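Local coordinates for protein PtLCIB4 H88A mutant (Phaeodactylum tricornutum, PDB 5B5Z) that probably works as a zinc-dependent beta-type carbonic anhydrase, interconverting carbon dioxide and bicarbonate, and is studied here as a point mutant, at residues A[109-117]-A[210-221]; A[82-90]-A[184-192]. One frame throughout, in Å; residues are numbered along the deposited sequence.

Contact 1. Residues A[109-117]-A[210-221]. With ZN (zinc ion), chain C.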
loop_
_atom_site.group_PDB
_atom_site.type_symbol
_atom_site.label_atom_id
_atom_site.label_comp_id
_atom_site.label_asym_id
_atom_site.label_seq_id
_atom_site.Cartn_x
_atom_site.Cartn_y
_atom_site.Cartn_z
ATOM N N LEU A 109 -11.046 9.289 7.624
ATOM C CA LEU A 109 -10.457 8.702 8.820
ATOM C C LEU A 109 -9.117 8.105 8.422
ATOM O O LEU A 109 -9.084 7.189 7.616
ATOM C CB LEU A 109 -11.356 7.626 9.412
ATOM C CG LEU A 109 -10.695 6.726 10.463
ATOM C CD1 LEU A 109 -10.182 7.510 11.672
ATOM C CD2 LEU A 109 -11.670 5.632 10.887
ATOM N N LEU A 110 -8.032 8.654 8.963
ATOM C CA LEU A 110 -6.679 8.151 8.713
ATOM C C LEU A 110 -6.169 7.331 9.890
ATOM O O LEU A 110 -6.163 7.801 11.017
ATOM C CB LEU A 110 -5.719 9.314 8.442
ATOM C CG LEU A 110 -4.245 8.943 8.286
ATOM C CD1 LEU A 110 -4.021 8.178 6.989
ATOM C CD2 LEU A 110 -3.407 10.199 8.334
ATOM N N ILE A 111 -5.784 6.087 9.614
ATOM C CA ILE A 111 -5.154 5.202 10.603
ATOM C C ILE A 111 -3.687 5.042 10.236
ATOM O O ILE A 111 -3.384 4.565 9.148
ATOM C CB ILE A 111 -5.790 3.778 10.635
ATOM C CG1 ILE A 111 -7.324 3.830 10.574
ATOM C CG2 ILE A 111 -5.267 2.964 11.840
ATOM C CD1 ILE A 111 -7.988 4.445 11.804
ATOM N N TYR A 112 -2.769 5.432 11.115
ATOM C CA TYR A 112 -1.348 5.268 10.800
ATOM C C TYR A 112 -0.595 4.720 11.989
ATOM O O TYR A 112 -1.037 4.841 13.118
ATOM C CB TYR A 112 -0.711 6.596 10.355
ATOM C CG TYR A 112 -0.468 7.627 11.444
ATOM C CD1 TYR A 112 -1.444 8.558 11.790
ATOM C CD2 TYR A 112 0.759 7.698 12.075
ATOM C CE1 TYR A 112 -1.208 9.515 12.786
ATOM C CE2 TYR A 112 1.009 8.646 13.074
ATOM C CZ TYR A 112 0.019 9.542 13.423
ATOM O OH TYR A 112 0.273 10.493 14.410
ATOM N N GLY A 113 0.560 4.144 11.714
ATOM C CA GLY A 113 1.380 3.678 12.804
ATOM C C GLY A 113 2.581 2.908 12.360
ATOM O O GLY A 113 2.683 2.431 11.229
ATOM N N SER A 114 3.499 2.768 13.304
ATOM C CA SER A 114 4.569 1.815 13.170
ATOM C C SER A 114 4.038 0.438 13.526
ATOM O O SER A 114 2.899 0.288 13.936
ATOM C CB SER A 114 5.711 2.183 14.111
ATOM O OG SER A 114 5.239 2.151 15.456
ATOM N N HIS A 115 4.862 -0.580 13.376
ATOM C CA HIS A 115 4.452 -1.888 13.897
ATOM C C HIS A 115 5.652 -2.674 14.413
ATOM O O HIS A 115 6.805 -2.332 14.144
ATOM C CB HIS A 115 3.674 -2.705 12.842
ATOM C CG HIS A 115 4.525 -3.303 11.768
ATOM N ND1 HIS A 115 4.598 -4.662 11.539
ATOM C CD2 HIS A 115 5.328 -2.724 10.846
ATOM C CE1 HIS A 115 5.428 -4.889 10.533
ATOM N NE2 HIS A 115 5.869 -3.732 10.079
ATOM N N VAL A 116 5.363 -3.729 15.160
ATOM C CA VAL A 116 6.413 -4.549 15.752
ATOM C C VAL A 116 5.855 -5.936 16.034
ATOM O O VAL A 116 4.705 -6.063 16.454
ATOM C CB VAL A 116 6.964 -3.906 17.044
ATOM C CG1 VAL A 116 5.861 -3.720 18.084
ATOM C CG2 VAL A 116 8.115 -4.730 17.590
ATOM N N GLY A 117 6.658 -6.959 15.773
ATOM C CA GLY A 117 6.283 -8.325 16.091
ATOM C C GLY A 117 6.641 -8.684 17.520
ATOM O O GLY A 117 7.611 -8.173 18.074
ATOM N N PRO A 210 9.837 0.674 17.662
ATOM C CA PRO A 210 8.522 1.112 17.138
ATOM C C PRO A 210 8.030 2.432 17.717
ATOM O O PRO A 210 7.245 3.144 17.076
ATOM C CB PRO A 210 7.578 -0.025 17.542
ATOM C CG PRO A 210 8.318 -0.758 18.669
ATOM C CD PRO A 210 9.755 -0.673 18.256
ATOM N N VAL A 211 8.486 2.781 18.915
ATOM C CA VAL A 211 8.081 4.053 19.480
ATOM C C VAL A 211 8.781 5.198 18.757
ATOM O O VAL A 211 8.155 6.200 18.426
ATOM C CB VAL A 211 8.366 4.115 20.988
ATOM C CG1 VAL A 211 7.992 5.477 21.528
ATOM C CG2 VAL A 211 7.587 3.044 21.704
ATOM N N SER A 212 10.077 5.044 18.482
ATOM C CA SER A 212 10.808 6.032 17.698
ATOM C C SER A 212 10.237 6.178 16.286
ATOM O O SER A 212 10.114 7.274 15.766
ATOM C CB SER A 212 12.294 5.659 17.614
ATOM O OG SER A 212 12.866 5.598 18.910
ATOM N N VAL A 213 9.895 5.060 15.660
ATOM C CA VAL A 213 9.300 5.123 14.328
ATOM C C VAL A 213 7.973 5.864 14.363
ATOM O O VAL A 213 7.706 6.703 13.498
ATOM C CB VAL A 213 9.109 3.716 13.750
ATOM C CG1 VAL A 213 8.374 3.782 12.402
ATOM C CG2 VAL A 213 10.486 3.056 13.564
ATOM N N TYR A 214 7.149 5.563 15.362
ATOM C CA TYR A 214 5.875 6.259 15.469
ATOM C C TYR A 214 6.110 7.765 15.635
ATOM O O TYR A 214 5.416 8.574 15.028
ATOM C CB TYR A 214 5.027 5.734 16.637
ATOM C CG TYR A 214 3.928 6.723 16.953
ATOM C CD1 TYR A 214 2.808 6.796 16.148
ATOM C CD2 TYR A 214 4.060 7.646 17.986
ATOM C CE1 TYR A 214 1.839 7.719 16.373
ATOM C CE2 TYR A 214 3.080 8.589 18.215
ATOM C CZ TYR A 214 1.976 8.611 17.400
ATOM O OH TYR A 214 0.977 9.536 17.600
ATOM N N ASP A 215 7.069 8.141 16.479
ATOM C CA ASP A 215 7.346 9.567 16.684
ATOM C C ASP A 215 7.728 10.253 15.386
ATOM O O ASP A 215 7.279 11.376 15.113
ATOM C CB ASP A 215 8.455 9.790 17.714
ATOM C CG ASP A 215 8.572 11.260 18.122
ATOM O OD1 ASP A 215 7.624 11.770 18.764
ATOM O OD2 ASP A 215 9.592 11.911 17.798
ATOM N N ALA A 216 8.558 9.580 14.585
ATOM C CA ALA A 216 8.961 10.130 13.303
ATOM C C ALA A 216 7.770 10.233 12.347
ATOM O O ALA A 216 7.629 11.204 11.614
ATOM C CB ALA A 216 10.076 9.275 12.700
ATOM N N GLN A 217 6.908 9.223 12.372
ATOM C CA GLN A 217 5.709 9.209 11.549
ATOM C C GLN A 217 4.773 10.337 11.933
ATOM O O GLN A 217 4.200 10.996 11.070
ATOM C CB GLN A 217 4.950 7.891 11.698
ATOM C CG GLN A 217 5.531 6.702 10.970
ATOM C CD GLN A 217 4.599 5.498 11.030
ATOM O OE1 GLN A 217 3.439 5.606 11.451
ATOM N NE2 GLN A 217 5.097 4.346 10.598
ATOM N N GLN A 218 4.607 10.541 13.233
ATOM C CA GLN A 218 3.626 11.508 13.695
ATOM C C GLN A 218 4.011 12.905 13.194
ATOM O O GLN A 218 3.151 13.688 12.781
ATOM C CB GLN A 218 3.505 11.461 15.229
ATOM C CG GLN A 218 2.619 12.556 15.817
ATOM C CD GLN A 218 3.417 13.809 16.137
ATOM O OE1 GLN A 218 4.463 13.739 16.769
ATOM N NE2 GLN A 218 2.932 14.954 15.679
ATOM N N LYS A 219 5.304 13.200 13.204
ATOM C CA LYS A 219 5.777 14.486 12.691
ATOM C C LYS A 219 5.498 14.657 11.197
ATOM O O LYS A 219 5.081 15.733 10.749
ATOM C CB LYS A 219 7.283 14.638 12.956
ATOM C CG LYS A 219 7.644 14.730 14.417
ATOM C CD LYS A 219 9.149 14.943 14.598
ATOM C CE LYS A 219 9.607 14.629 16.006
ATOM N NZ LYS A 219 11.088 14.415 16.031
ATOM N N LEU A 220 5.739 13.602 10.419
ATOM C CA LEU A 220 5.529 13.680 8.977
ATOM C C LEU A 220 4.043 13.759 8.637
ATOM O O LEU A 220 3.637 14.529 7.758
ATOM C CB LEU A 220 6.186 12.482 8.278
ATOM C CG LEU A 220 6.118 12.440 6.752
ATOM C CD1 LEU A 220 6.711 13.695 6.152
ATOM C CD2 LEU A 220 6.857 11.213 6.191
ATOM N N VAL A 221 3.232 12.961 9.326
ATOM C CA VAL A 221 1.779 13.011 9.109
ATOM C C VAL A 221 1.240 14.408 9.425
ATOM O O VAL A 221 0.475 14.986 8.642
ATOM C CB VAL A 221 1.059 11.950 9.957
ATOM C CG1 VAL A 221 -0.475 12.169 9.928
ATOM C CG2 VAL A 221 1.435 10.569 9.439
HETATM ZN ZN ZN C . 7.263 -3.336 8.587
HETATM O O HOH W 1 7.941 -5.097 8.245
#
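The strand that brings His115 to the zinc site is backed by helix 205-228, and Ser114 and Tyr112 make much of the contact, meeting Pro210, Tyr214, Gln217 and Val221. Strand and helix run nearly antiparallel, at 158°, with their axes 7.1 Å apart at closest approach. Ser114 OG donates to Pro210 O at 2.8 Å; that carbonyl also accepts Tyr214 N of the next helical turn, and the two donors come from opposite faces of its plane. The serine can do this because its OG sits between the backbone N and the carbonyl carbon (chi1 61°). Two turns on from Pro210, extended Gln217 reaches the backbone: its NE2 donates to Gly113 O at 3.1 Å, from well above the carbonyl plane. This is alpha/beta layering on a central strand, for 107-117 is paired in parallel with 52-57 on one flank and 238-247 on the other. Beyond Gly113, the Tyr112 ring takes Val221 CG2 over the centre of one face, 4.0 Å from its centroid, while Gln217 OE1 lies at its edge. The ring of Tyr214 is almost parallel to that of Tyr112 but slid aside, touching through CE1 to Tyr112 CE2 at 3.5 Å. His115 points away from the helix; its NE2 binds zinc at 2.1 Å alongside Cys59, Cys139 and a water, and its ND1 is hydrogen-bonded to Asn247.

Contact 2. Residues A[82-90]-A[184-192]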
loop_
_atom_site.group_PDB
_atom_site.type_symbol
_atom_site.label_atom_id
_atom_site.label_comp_id
_atom_site.label_asym_id
_atom_site.label_seq_id
_atom_site.Cartn_x
_atom_site.Cartn_y
_atom_site.Cartn_z
ATOM N N GLY A 82 0.768 4.455 2.861
ATOM C CA GLY A 82 1.963 3.945 3.536
ATOM C C GLY A 82 3.048 3.434 2.596
ATOM O O GLY A 82 3.108 3.775 1.410
ATOM N N GLY A 83 3.928 2.614 3.150
ATOM C CA GLY A 83 5.105 2.141 2.439
ATOM C C GLY A 83 5.966 1.505 3.502
ATOM O O GLY A 83 5.458 1.187 4.556
ATOM N N LEU A 84 7.265 1.372 3.260
ATOM C CA LEU A 84 8.138 0.718 4.233
ATOM C C LEU A 84 8.063 1.378 5.615
ATOM O O LEU A 84 8.107 2.595 5.739
ATOM C CB LEU A 84 9.579 0.721 3.715
ATOM C CG LEU A 84 9.795 -0.129 2.460
ATOM C CD1 LEU A 84 11.223 0.018 2.001
ATOM C CD2 LEU A 84 9.443 -1.591 2.735
ATOM N N ALA A 85 7.935 0.544 6.644
ATOM C CA ALA A 85 7.850 0.954 8.053
ATOM C C ALA A 85 6.590 1.746 8.409
ATOM O O ALA A 85 6.423 2.146 9.555
ATOM C CB ALA A 85 9.085 1.736 8.449
ATOM N N GLY A 86 5.702 1.959 7.435
ATOM C CA GLY A 86 4.450 2.668 7.671
ATOM C C GLY A 86 4.477 4.181 7.480
ATOM O O GLY A 86 3.479 4.854 7.731
ATOM N N PHE A 87 5.607 4.730 7.039
ATOM C CA PHE A 87 5.661 6.160 6.713
ATOM C C PHE A 87 4.732 6.517 5.563
ATOM O O PHE A 87 4.557 5.721 4.659
ATOM C CB PHE A 87 7.089 6.572 6.375
ATOM C CG PHE A 87 7.984 6.624 7.576
ATOM C CD1 PHE A 87 8.047 7.768 8.358
ATOM C CD2 PHE A 87 8.736 5.525 7.936
ATOM C CE1 PHE A 87 8.870 7.808 9.479
ATOM C CE2 PHE A 87 9.557 5.558 9.054
ATOM C CZ PHE A 87 9.623 6.707 9.823
ATOM N N PRO A 88 4.135 7.726 5.606
ATOM C CA PRO A 88 3.170 8.179 4.593
ATOM C C PRO A 88 3.839 8.606 3.287
ATOM O O PRO A 88 3.803 9.767 2.904
ATOM C CB PRO A 88 2.471 9.363 5.284
ATOM C CG PRO A 88 3.520 9.913 6.223
ATOM C CD PRO A 88 4.233 8.671 6.736
ATOM N N PHE A 89 4.418 7.640 2.590
ATOM C CA PHE A 89 5.169 7.913 1.384
ATOM C C PHE A 89 4.303 8.444 0.237
ATOM O O PHE A 89 4.836 9.028 -0.691
ATOM C CB PHE A 89 5.928 6.659 0.958
ATOM C CG PHE A 89 7.129 6.385 1.812
ATOM C CD1 PHE A 89 8.183 7.278 1.822
ATOM C CD2 PHE A 89 7.192 5.270 2.622
ATOM C CE1 PHE A 89 9.300 7.047 2.602
ATOM C CE2 PHE A 89 8.310 5.036 3.406
ATOM C CZ PHE A 89 9.359 5.928 3.400
ATOM N N GLY A 90 2.984 8.261 0.309
ATOM C CA GLY A 90 2.094 8.844 -0.685
ATOM C C GLY A 90 2.224 10.360 -0.702
ATOM O O GLY A 90 1.995 11.003 -1.726
ATOM N N GLN A 184 12.740 4.411 -0.801
ATOM C CA GLN A 184 11.990 4.368 0.453
ATOM C C GLN A 184 12.840 3.987 1.654
ATOM O O GLN A 184 12.754 4.609 2.714
ATOM C CB GLN A 184 10.804 3.401 0.339
ATOM C CG GLN A 184 9.508 4.157 0.189
ATOM C CD GLN A 184 8.269 3.300 0.038
ATOM O OE1 GLN A 184 8.125 2.236 0.639
ATOM N NE2 GLN A 184 7.342 3.792 -0.766
ATOM N N GLN A 185 13.668 2.958 1.513
ATOM C CA GLN A 185 14.443 2.529 2.656
ATOM C C GLN A 185 15.447 3.622 3.035
ATOM O O GLN A 185 15.769 3.779 4.194
ATOM C CB GLN A 185 15.156 1.205 2.384
ATOM C CG GLN A 185 15.896 0.636 3.593
ATOM C CD GLN A 185 14.985 0.292 4.764
ATOM O OE1 GLN A 185 13.754 0.276 4.635
ATOM N NE2 GLN A 185 15.587 0.017 5.911
ATOM N N GLY A 186 15.918 4.372 2.046
ATOM C CA GLY A 186 16.812 5.486 2.306
ATOM C C GLY A 186 16.094 6.553 3.113
ATOM O O GLY A 186 16.667 7.143 4.029
ATOM N N TYR A 187 14.828 6.788 2.777
ATOM C CA TYR A 187 14.018 7.738 3.531
ATOM C C TYR A 187 13.793 7.249 4.967
ATOM O O TYR A 187 13.781 8.046 5.904
ATOM C CB TYR A 187 12.671 7.976 2.835
ATOM C CG TYR A 187 12.735 8.805 1.561
ATOM C CD1 TYR A 187 13.533 9.943 1.481
ATOM C CD2 TYR A 187 11.997 8.442 0.435
ATOM C CE1 TYR A 187 13.587 10.700 0.316
ATOM C CE2 TYR A 187 12.050 9.186 -0.734
ATOM C CZ TYR A 187 12.843 10.313 -0.786
ATOM O OH TYR A 187 12.896 11.052 -1.944
ATOM N N VAL A 188 13.596 5.945 5.148
ATOM C CA VAL A 188 13.403 5.413 6.500
ATOM C C VAL A 188 14.661 5.643 7.341
ATOM O O VAL A 188 14.578 6.066 8.502
ATOM C CB VAL A 188 13.048 3.906 6.480
ATOM C CG1 VAL A 188 13.005 3.328 7.899
ATOM C CG2 VAL A 188 11.730 3.685 5.731
ATOM N N ARG A 189 15.827 5.387 6.752
ATOM C CA ARG A 189 17.085 5.648 7.447
ATOM C C ARG A 189 17.188 7.133 7.786
ATOM O O ARG A 189 17.597 7.489 8.895
ATOM C CB ARG A 189 18.303 5.218 6.613
ATOM C CG ARG A 189 18.564 3.724 6.602
ATOM C CD ARG A 189 19.927 3.399 5.946
ATOM N NE ARG A 189 20.011 3.897 4.574
ATOM C CZ ARG A 189 19.681 3.193 3.492
ATOM N NH1 ARG A 189 19.230 1.956 3.611
ATOM N NH2 ARG A 189 19.787 3.735 2.286
ATOM N N ASP A 190 16.803 7.985 6.841
ATOM C CA ASP A 190 16.857 9.440 7.053
ATOM C C ASP A 190 16.002 9.870 8.234
ATOM O O ASP A 190 16.454 10.621 9.097
ATOM C CB ASP A 190 16.392 10.205 5.819
ATOM C CG ASP A 190 17.392 10.158 4.676
ATOM O OD1 ASP A 190 18.584 9.863 4.921
ATOM O OD2 ASP A 190 16.975 10.440 3.531
ATOM N N MET A 191 14.762 9.399 8.276
ATOM C CA MET A 191 13.871 9.844 9.333
ATOM C C MET A 191 14.182 9.217 10.702
ATOM O O MET A 191 13.786 9.759 11.742
ATOM C CB MET A 191 12.422 9.601 8.907
ATOM C CG MET A 191 12.006 10.652 7.878
ATOM S SD MET A 191 10.308 10.581 7.307
ATOM C CE MET A 191 10.451 9.487 5.887
ATOM N N LEU A 192 14.936 8.120 10.711
ATOM C CA LEU A 192 15.322 7.458 11.954
ATOM C C LEU A 192 16.649 7.983 12.498
ATOM O O LEU A 192 16.984 7.762 13.664
ATOM C CB LEU A 192 15.413 5.950 11.729
ATOM C CG LEU A 192 14.910 5.007 12.814
ATOM C CD1 LEU A 192 13.688 5.580 13.535
ATOM C CD2 LEU A 192 14.558 3.673 12.161
HETATM O O HOH W 2 4.473 3.396 -1.151
#
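The glycine-rich loop beside the zinc site rests against helix 183-192 through Gln184, Val188 and Met191, which meet Leu84, Phe87 and Phe89. Gln184 does two jobs at once. Its CG lies 3.4 Å from the centroid of the Phe89 ring, directly over the face, and the amide beyond continues flat along that ring, the two planes only 2° apart. From this stacked position OE1 accepts the backbone N of Leu84 at 2.9 Å in a nearly straight bond (170°), while NE2 donates a hydrogen bond to a water that in turn donates to Gly82 O. To lie so, the glutamine leaves the usual staggered chi1 for -104° and then stays extended. A side chain on Gly83 would collide with both OE1 and the Phe89 ring. This loop brings the side chain of Ala85 to about 5 Å from the zinc. Val188 CG2 faces Leu84, Ala85, Phe87 and the edge of Phe89, where CZ is 4.0 Å away; Tyr187 CB also meets that edge, at CE1. A serine in place of Phe89 would probably take away the surface on which the Gln184 amide lies, leaving its rotation held by its polar bonds to Leu84 N and the water and less well fixed. Farther along the helix, Met191 SD approaches Phe87 CD1 at 3.8 Å, an oblique Met-aromatic contact. Phe89 and Gln184 also pack on Gln184 of the second subunit, which places this layer at the dimer interface.

Both contacts are buried, but contact 1 lies about 4 Å from the centre of the chain and contact 2 about 12 Å, where the second subunit closes over it. Contact 1 sets a helix on the central sheet and contact 2 sets a loop on a short helix; both come close to the same zinc, contact 1 supplying a ligand and contact 2 bringing Ala85 near it. In both, a glutamine amide pairs with a backbone group, as donor in contact 1 and as acceptor in contact 2. Helix 205-228 joins them: Gln217 NE2 lies 2.8 Å from Ala85 O, and Leu220 packs on Pro88, with CD2 3.6 Å from its CG.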